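Long-range contacts in Bd3459 (Bdellovibrio bacteriovorus, PDB 5CEC), which probably acts as a serine-type D-Ala-D-Ala peptidase on cell-wall peptidoglycan during predatory invasion and is bound by the ankyrin-repeat immunity protein Bd3460: residues E127-K132 against Q204-P209; S370-N375 against K417-T422. The protein carries 1 engineered substitution. All coordinates share one frame; numbering follows the deposited sequence.

Overall arrangement
The chain starts in the six-stranded antiparallel sheet, with strand 40-48, passes through a mixed sheet, and later returns to the first. Contact 1 falls in the excursion: it closes a loop of 71 residues, tying the end of helix 118-130 to the segment that leads into strand 212-218 of the mixed sheet. Contact 2 opens only after contact 1 has closed, so the two are in series. It closes a shorter loop, holding strand 376-385 and helix 394-411, on the six-stranded antiparallel sheet. Their centres lie 41 Å apart, yet the chain beyond 417-422 runs back to the mixed sheet, where Leu435 meets Glu127 of contact 1.

Contact 1 of 2, residues E127-K132 against Q204-P209; sequences ELNRMK and QMSNRP
The C-terminal end of helix 118-130 meets the loop between helix 188-200 and strand 212-218 through Asn129 and Arg130, which face Pro209 and Gln204, and through a single water. No direct hydrogen bond links the two segments; direct bonds flank the contact, Ser126 OG with Ser206 N and Asn129 ND2 with Lys210 O, while a water bridges its middle. The amide of Asn129 points at the loop with OD1 leading, 3.3 Å from CA of Pro209. Its CG lies beside the backbone N (chi1 -73°), which points OD1 at the backbone of Pro209, while ND2 is held by the carbonyls of Lys210 and Ile133. Asn129 therefore binds the chain just beyond each segment.

Helix 118-130 stops here in a Schellman motif: Lys132, with positive phi, donates its N to Asn129 O at 2.9 Å, and Ile133 N reaches back to Leu128 O. The turn leads into strand 135-141, the parallel neighbour of strand 212-218, so each segment lies shortly before one of two paired strands.

Farther along the contact, Arg130 bends at chi3 (63°) and grips the carboxylate of Glu127 side-on. In this salt bridge NH2 of Arg130 meets OE1 of Glu127 at 2.7 Å, in the guanidinium plane and on the syn lone pair; NE of Arg130 reaches OE2 of Glu127 at 2.9 Å. The carboxylate is thus fixed in rotation, with OE1 also taking Leu435 N. Water 1 donates to OE2 of Glu127 at 2.7 Å and to the backbone O of Gln204 at 2.8 Å, bridging helix and loop. Next to the water bridge, CD of Arg130 lies 4.0 Å from NE2 of Gln204, where the two side chains cross at about a right angle, their guanidinium and amide planes 86° apart.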
ATOM      1  N   GLU A 127      -3.422  27.604  -7.440  1.00 17.70           N
ATOM      2  CA  GLU A 127      -2.784  28.710  -6.729  1.00 18.88           C
ATOM      3  C   GLU A 127      -2.279  29.793  -7.659  1.00 18.98           C
ATOM      4  O   GLU A 127      -2.437  30.973  -7.346  1.00 20.01           O
ATOM      5  CB  GLU A 127      -1.627  28.191  -5.874  1.00 17.83           C
ATOM      6  CG  GLU A 127      -2.123  27.511  -4.603  1.00 18.45           C
ATOM      7  CD  GLU A 127      -2.824  28.506  -3.711  1.00 19.68           C
ATOM      8  OE1 GLU A 127      -2.110  29.288  -3.070  1.00 20.65           O
ATOM      9  OE2 GLU A 127      -4.080  28.608  -3.735  1.00 21.61           O
ATOM     10  N   LEU A 128      -1.647  29.419  -8.772  1.00 18.71           N
ATOM     11  CA  LEU A 128      -1.224  30.418  -9.756  1.00 19.50           C
ATOM     12  C   LEU A 128      -2.432  31.229 -10.199  1.00 19.98           C
ATOM     13  O   LEU A 128      -2.381  32.473 -10.211  1.00 20.32           O
ATOM     14  CB  LEU A 128      -0.509  29.763 -10.949  1.00 20.35           C
ATOM     15  CG  LEU A 128       0.860  29.144 -10.612  1.00 20.24           C
ATOM     16  CD1 LEU A 128       1.328  28.275 -11.767  1.00 21.73           C
ATOM     17  CD2 LEU A 128       1.914  30.164 -10.279  1.00 22.30           C
ATOM     18  N   ASN A 129      -3.520  30.532 -10.538  1.00 20.40           N
ATOM     19  CA  ASN A 129      -4.742  31.232 -10.934  1.00 20.17           C
ATOM     20  C   ASN A 129      -5.295  32.151  -9.837  1.00 21.42           C
ATOM     21  O   ASN A 129      -5.744  33.260 -10.124  1.00 23.60           O
ATOM     22  CB  ASN A 129      -5.829  30.253 -11.381  1.00 20.82           C
ATOM     23  CG  ASN A 129      -5.574  29.607 -12.739  1.00 21.70           C
ATOM     24  OD1 ASN A 129      -6.425  28.838 -13.179  1.00 25.37           O
ATOM     25  ND2 ASN A 129      -4.465  29.897 -13.400  1.00 22.50           N
ATOM     26  N   ARG A 130      -5.244  31.682  -8.587  1.00 21.84           N
ATOM     27  CA  ARG A 130      -5.667  32.518  -7.455  1.00 23.83           C
ATOM     28  C   ARG A 130      -4.865  33.820  -7.392  1.00 24.83           C
ATOM     29  O   ARG A 130      -5.418  34.857  -7.028  1.00 29.91           O
ATOM     30  CB  ARG A 130      -5.543  31.745  -6.140  1.00 24.78           C
ATOM     31  CG  ARG A 130      -6.167  32.461  -4.951  1.00 28.40           C
ATOM     32  CD  ARG A 130      -6.178  31.631  -3.688  1.00 30.08           C
ATOM     33  NE  ARG A 130      -4.818  31.325  -3.230  1.00 32.07           N
ATOM     34  CZ  ARG A 130      -4.050  32.096  -2.453  1.00 35.80           C
ATOM     35  NH1 ARG A 130      -4.471  33.293  -2.003  1.00 40.48           N
ATOM     36  NH2 ARG A 130      -2.830  31.670  -2.124  1.00 36.37           N
ATOM     37  N   MET A 131      -3.579  33.742  -7.771  1.00 23.89           N
ATOM     38  CA  MET A 131      -2.678  34.888  -7.844  1.00 25.48           C
ATOM     39  C   MET A 131      -2.781  35.695  -9.136  1.00 24.51           C
ATOM     40  O   MET A 131      -1.986  36.604  -9.345  1.00 25.73           O
ATOM     41  CB  MET A 131      -1.225  34.420  -7.717  1.00 27.56           C
ATOM     42  CG  MET A 131      -0.930  33.670  -6.464  1.00 30.97           C
ATOM     43  SD  MET A 131       0.806  33.885  -6.169  1.00 42.41           S
ATOM     44  CE  MET A 131       0.729  35.488  -5.367  1.00 41.39           C
ATOM     45  N   LYS A 132      -3.744  35.380  -9.992  1.00 23.23           N
ATOM     46  CA  LYS A 132      -3.911  36.040 -11.309  1.00 23.96           C
ATOM     47  C   LYS A 132      -2.727  35.750 -12.260  1.00 22.31           C
ATOM     48  O   LYS A 132      -2.401  36.564 -13.132  1.00 25.82           O
ATOM     49  CB  LYS A 132      -4.252  37.546 -11.168  1.00 27.01           C
ATOM     50  CG  LYS A 132      -5.555  37.751 -10.423  1.00 35.33           C
ATOM     51  CD  LYS A 132      -6.758  37.117 -11.123  1.00 40.66           C
ATOM     52  CE  LYS A 132      -8.092  37.477 -10.479  1.00 46.04           C
ATOM     53  NZ  LYS A 132      -8.164  37.041  -9.059  1.00 50.72           N
ATOM     54  N   GLN A 204      -9.043  25.344  -0.116  1.00 22.49           N
ATOM     55  CA  GLN A 204      -9.761  25.942  -1.226  1.00 23.28           C
ATOM     56  C   GLN A 204      -9.011  25.756  -2.532  1.00 21.61           C
ATOM     57  O   GLN A 204      -7.783  25.862  -2.569  1.00 22.93           O
ATOM     58  CB  GLN A 204      -9.945  27.433  -0.937  1.00 28.91           C
ATOM     59  CG  GLN A 204     -10.620  28.263  -2.001  1.00 36.10           C
ATOM     60  CD  GLN A 204     -10.452  29.741  -1.716  1.00 42.55           C
ATOM     61  OE1 GLN A 204     -10.825  30.217  -0.640  1.00 49.09           O
ATOM     62  NE2 GLN A 204      -9.855  30.468  -2.662  1.00 45.18           N
ATOM     63  N   MET A 205      -9.746  25.447  -3.589  1.00 22.98           N
ATOM     64  CA  MET A 205      -9.202  25.299  -4.935  1.00 21.38           C
ATOM     65  C   MET A 205     -10.097  26.013  -5.939  1.00 22.17           C
ATOM     66  O   MET A 205     -11.311  26.153  -5.721  1.00 24.37           O
ATOM     67  CB  MET A 205      -9.005  23.823  -5.287  1.00 21.87           C
ATOM     68  CG  MET A 205      -7.970  23.130  -4.413  1.00 23.18           C
ATOM     69  SD  MET A 205      -7.648  21.436  -4.897  1.00 22.86           S
ATOM     70  CE  MET A 205      -6.775  21.665  -6.432  1.00 22.66           C
ATOM     71  N   SER A 206      -9.491  26.405  -7.054  1.00 22.30           N
ATOM     72  CA  SER A 206     -10.192  27.104  -8.113  1.00 24.24           C
ATOM     73  C   SER A 206     -11.212  26.177  -8.801  1.00 25.50           C
ATOM     74  O   SER A 206     -11.028  24.971  -8.853  1.00 25.57           O
ATOM     75  CB  SER A 206      -9.189  27.689  -9.106  1.00 29.64           C
ATOM     76  OG  SER A 206      -8.600  26.705  -9.901  1.00 40.08           O
ATOM     77  N   ASN A 207     -12.305  26.754  -9.288  1.00 27.22           N
ATOM     78  CA  ASN A 207     -13.295  25.969 -10.009  1.00 28.96           C
ATOM     79  C   ASN A 207     -12.860  25.595 -11.437  1.00 30.80           C
ATOM     80  O   ASN A 207     -13.266  24.553 -11.938  1.00 34.93           O
ATOM     81  CB  ASN A 207     -14.657  26.686 -10.009  1.00 32.50           C
ATOM     82  CG  ASN A 207     -15.215  26.893  -8.598  1.00 34.70           C
ATOM     83  OD1 ASN A 207     -15.221  25.967  -7.777  1.00 38.81           O
ATOM     84  ND2 ASN A 207     -15.685  28.114  -8.307  1.00 38.76           N
ATOM     85  N   ARG A 208     -12.057  26.439 -12.089  1.00 31.14           N
ATOM     86  CA  ARG A 208     -11.739  26.313 -13.524  1.00 32.57           C
ATOM     87  C   ARG A 208     -10.263  26.567 -13.751  1.00 29.89           C
ATOM     88  O   ARG A 208      -9.884  27.539 -14.384  1.00 33.11           O
ATOM     89  CB  ARG A 208     -12.521  27.364 -14.339  1.00 38.67           C
ATOM     90  CG  ARG A 208     -14.023  27.221 -14.360  1.00 46.41           C
ATOM     91  CD  ARG A 208     -14.520  26.592 -15.660  1.00 51.73           C
ATOM     92  NE  ARG A 208     -15.966  26.388 -15.627  1.00 59.16           N
ATOM     93  CZ  ARG A 208     -16.593  25.437 -14.930  1.00 62.50           C
ATOM     94  NH1 ARG A 208     -15.923  24.561 -14.182  1.00 63.34           N
ATOM     95  NH2 ARG A 208     -17.920  25.360 -14.978  1.00 66.78           N
ATOM     96  N   PRO A 209      -9.407  25.693 -13.229  1.00 25.39           N
ATOM     97  CA  PRO A 209      -7.984  25.924 -13.340  1.00 24.29           C
ATOM     98  C   PRO A 209      -7.465  25.856 -14.774  1.00 22.61           C
ATOM     99  O   PRO A 209      -7.810  24.931 -15.512  1.00 24.52           O
ATOM    100  CB  PRO A 209      -7.407  24.756 -12.538  1.00 23.49           C
ATOM    101  CG  PRO A 209      -8.395  23.663 -12.772  1.00 25.13           C
ATOM    102  CD  PRO A 209      -9.707  24.369 -12.671  1.00 26.53           C
TER
HETATM  103  O   HOH W   1      -6.070  27.012  -4.530  1.00 26.02           O

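Contact 2 of 2, residues S370-N375 against K417-T422; sequences SVSTKN and KAIKYT. With SO4 (sulfate ion), chain F.
Hydrogen bonding between Ser372 and Lys417 carries this contact, and one residue pair supplies both bonds. Lys417 N donates to Ser372 O at 2.9 Å in a nearly straight bond (169°), and OG of Ser372 donates in return to Lys417 O, also at 2.9 Å. The hydroxyl can do so because it stands opposite its own backbone N (chi1 175°), turned to the crossing chain. It approaches from above the carbonyl plane, 38° out of it. Beyond the strand end, Lys374 adds a backbone bond to Gly415, while OG1 of Thr373 is hydrogen-bonded to Gly376 O, within the hairpin.

Nonpolar contact is small but close. CG2 of Ile419 presses on CB of Ser372 at 3.4 Å, tighter than usual, and Ile419 also touches Thr355 and Ser329. CB of Lys417 rests 3.7 Å from Thr373 O before the long, largely extended chain leads off.

A sulfate, probably from the crystallisation liquor, sits at the backbone of Ala418: sulfate O3 accepts a hydrogen bond from Ala418 N at 2.8 Å.

Together these contacts lay the segment after helix 394-411 across the end of strand 364-373, near the turn of its hairpin with strand 376-385, and on toward the start of strand 354-361, in an antiparallel sheet with a packed helix consistent with the penicillin-binding-protein and beta-lactamase fold.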
ATOM      1  N   SER A 370       2.404  -2.740  14.991  1.00 15.62           N
ATOM      2  CA  SER A 370       2.016  -2.860  16.371  1.00 16.43           C
ATOM      3  C   SER A 370       0.592  -3.359  16.485  1.00 16.43           C
ATOM      4  O   SER A 370      -0.285  -3.064  15.647  1.00 17.56           O
ATOM      5  CB  SER A 370       2.138  -1.508  17.078  1.00 17.72           C
ATOM      6  OG  SER A 370       1.159  -0.597  16.614  1.00 19.32           O
ATOM      7  N   VAL A 371       0.366  -4.123  17.550  1.00 17.68           N
ATOM      8  CA  VAL A 371      -0.980  -4.483  17.963  1.00 17.55           C
ATOM      9  C   VAL A 371      -1.282  -3.873  19.323  1.00 19.13           C
ATOM     10  O   VAL A 371      -0.424  -3.874  20.209  1.00 20.38           O
ATOM     11  CB  VAL A 371      -1.208  -6.023  17.987  1.00 18.35           C
ATOM     12  CG1 VAL A 371      -1.115  -6.631  16.582  1.00 17.62           C
ATOM     13  CG2 VAL A 371      -0.269  -6.757  18.926  1.00 18.95           C
ATOM     14  N   SER A 372      -2.495  -3.320  19.457  1.00 19.97           N
ATOM     15  CA  SER A 372      -2.985  -2.742  20.687  1.00 20.67           C
ATOM     16  C   SER A 372      -3.872  -3.815  21.306  1.00 22.79           C
ATOM     17  O   SER A 372      -4.860  -4.247  20.708  1.00 22.66           O
ATOM     18  CB  SER A 372      -3.774  -1.472  20.403  1.00 22.48           C
ATOM     19  OG  SER A 372      -4.336  -0.968  21.598  1.00 25.24           O
ATOM     20  N   THR A 373      -3.454  -4.276  22.471  1.00 23.67           N
ATOM     21  CA  THR A 373      -4.122  -5.364  23.190  1.00 23.77           C
ATOM     22  C   THR A 373      -4.585  -4.910  24.568  1.00 25.99           C
ATOM     23  O   THR A 373      -4.205  -3.832  25.027  1.00 27.79           O
ATOM     24  CB  THR A 373      -3.183  -6.589  23.300  1.00 23.43           C
ATOM     25  OG1 THR A 373      -2.177  -6.358  24.299  1.00 25.05           O
ATOM     26  CG2 THR A 373      -2.489  -6.897  21.957  1.00 22.21           C
ATOM     27  N   LYS A 374      -5.382  -5.750  25.242  1.00 25.29           N
ATOM     28  CA  LYS A 374      -5.721  -5.536  26.648  1.00 28.53           C
ATOM     29  C   LYS A 374      -4.468  -5.334  27.491  1.00 26.99           C
ATOM     30  O   LYS A 374      -4.478  -4.524  28.394  1.00 30.64           O
ATOM     31  CB  LYS A 374      -6.526  -6.717  27.197  1.00 30.53           C
ATOM     32  CG  LYS A 374      -7.074  -6.540  28.610  1.00 36.21           C
ATOM     33  CD  LYS A 374      -8.170  -7.556  28.914  1.00 44.12           C
ATOM     34  CE  LYS A 374      -9.441  -7.285  28.097  1.00 50.33           C
ATOM     35  NZ  LYS A 374     -10.696  -7.719  28.782  1.00 56.89           N
ATOM     36  N   ASN A 375      -3.395  -6.055  27.173  1.00 25.92           N
ATOM     37  CA  ASN A 375      -2.095  -5.893  27.836  1.00 27.39           C
ATOM     38  C   ASN A 375      -1.171  -4.766  27.359  1.00 27.72           C
ATOM     39  O   ASN A 375      -0.101  -4.585  27.962  1.00 31.15           O
ATOM     40  CB  ASN A 375      -1.280  -7.163  27.728  1.00 29.46           C
ATOM     41  CG  ASN A 375      -1.868  -8.311  28.503  1.00 33.84           C
ATOM     42  OD1 ASN A 375      -2.839  -8.158  29.251  1.00 35.65           O
ATOM     43  ND2 ASN A 375      -1.279  -9.487  28.323  1.00 37.37           N
ATOM     44  N   LYS A 417      -7.596  -4.063  21.751  1.00 23.80           N
ATOM     45  CA  LYS A 417      -8.050  -2.788  22.275  1.00 25.34           C
ATOM     46  C   LYS A 417      -7.976  -1.800  21.138  1.00 23.64           C
ATOM     47  O   LYS A 417      -6.921  -1.618  20.541  1.00 25.36           O
ATOM     48  CB  LYS A 417      -7.185  -2.341  23.454  1.00 27.16           C
ATOM     49  CG  LYS A 417      -7.610  -1.010  24.065  1.00 32.26           C
ATOM     50  CD  LYS A 417      -6.691  -0.557  25.193  1.00 40.35           C
ATOM     51  CE  LYS A 417      -7.280   0.657  25.901  1.00 46.70           C
ATOM     52  NZ  LYS A 417      -6.225   1.582  26.399  1.00 54.33           N
ATOM     53  N   ALA A 418      -9.094  -1.142  20.849  1.00 24.42           N
ATOM     54  CA  ALA A 418      -9.156  -0.167  19.773  1.00 25.01           C
ATOM     55  C   ALA A 418      -8.207   0.978  20.067  1.00 24.43           C
ATOM     56  O   ALA A 418      -8.198   1.518  21.187  1.00 28.67           O
ATOM     57  CB  ALA A 418     -10.578   0.343  19.586  1.00 26.87           C
ATOM     58  N   ILE A 419      -7.393   1.347  19.078  1.00 23.31           N
ATOM     59  CA  ILE A 419      -6.565   2.545  19.210  1.00 23.29           C
ATOM     60  C   ILE A 419      -7.398   3.796  18.993  1.00 25.25           C
ATOM     61  O   ILE A 419      -8.501   3.739  18.451  1.00 27.29           O
ATOM     62  CB  ILE A 419      -5.323   2.533  18.293  1.00 23.63           C
ATOM     63  CG1 ILE A 419      -5.694   2.571  16.814  1.00 22.77           C
ATOM     64  CG2 ILE A 419      -4.486   1.311  18.602  1.00 24.33           C
ATOM     65  CD1 ILE A 419      -4.502   2.786  15.900  1.00 23.74           C
ATOM     66  N   LYS A 420      -6.864   4.913  19.452  1.00 25.39           N
ATOM     67  CA  LYS A 420      -7.491   6.210  19.235  1.00 29.67           C
ATOM     68  C   LYS A 420      -7.036   6.657  17.852  1.00 27.46           C
ATOM     69  O   LYS A 420      -5.876   6.995  17.653  1.00 30.30           O
ATOM     70  CB  LYS A 420      -7.076   7.225  20.317  1.00 33.07           C
ATOM     71  CG  LYS A 420      -7.626   8.628  20.106  1.00 38.15           C
ATOM     72  CD  LYS A 420      -6.904   9.651  20.978  1.00 44.68           C
ATOM     73  CE  LYS A 420      -7.181  11.071  20.500  1.00 50.16           C
ATOM     74  NZ  LYS A 420      -6.512  12.086  21.359  1.00 54.37           N
ATOM     75  N   TYR A 421      -7.945   6.617  16.892  1.00 26.44           N
ATOM     76  CA  TYR A 421      -7.598   6.876  15.503  1.00 24.21           C
ATOM     77  C   TYR A 421      -8.849   7.237  14.714  1.00 24.54           C
ATOM     78  O   TYR A 421      -9.843   6.518  14.784  1.00 28.91           O
ATOM     79  CB  TYR A 421      -6.928   5.655  14.837  1.00 23.40           C
ATOM     80  CG  TYR A 421      -6.548   5.960  13.397  1.00 22.14           C
ATOM     81  CD1 TYR A 421      -5.577   6.888  13.118  1.00 20.52           C
ATOM     82  CD2 TYR A 421      -7.217   5.367  12.320  1.00 19.05           C
ATOM     83  CE1 TYR A 421      -5.245   7.220  11.811  1.00 19.48           C
ATOM     84  CE2 TYR A 421      -6.899   5.698  11.000  1.00 18.70           C
ATOM     85  CZ  TYR A 421      -5.921   6.637  10.757  1.00 17.86           C
ATOM     86  OH  TYR A 421      -5.566   7.011   9.502  1.00 17.69           O
ATOM     87  N   THR A 422      -8.749   8.298  13.920  1.00 25.86           N
ATOM     88  CA  THR A 422      -9.769   8.668  12.952  1.00 27.53           C
ATOM     89  C   THR A 422      -9.079   8.635  11.584  1.00 24.43           C
ATOM     90  O   THR A 422      -7.996   9.195  11.418  1.00 23.64           O
ATOM     91  CB  THR A 422     -10.344  10.058  13.269  1.00 30.82           C
ATOM     92  OG1 THR A 422     -10.926  10.037  14.574  1.00 37.26           O
ATOM     93  CG2 THR A 422     -11.421  10.423  12.255  1.00 33.68           C
TER
HETATM   94  S   SO4 F 504     -12.382  -1.609  22.867  1.00 56.59           S
HETATM   95  O1  SO4 F 504     -13.660  -1.177  22.255  1.00 64.54           O
HETATM   96  O2  SO4 F 504     -12.629  -2.649  23.902  1.00 60.75           O
HETATM   97  O3  SO4 F 504     -11.523  -2.153  21.801  1.00 48.05           O
HETATM   98  O4  SO4 F 504     -11.728  -0.434  23.491  1.00 66.54           O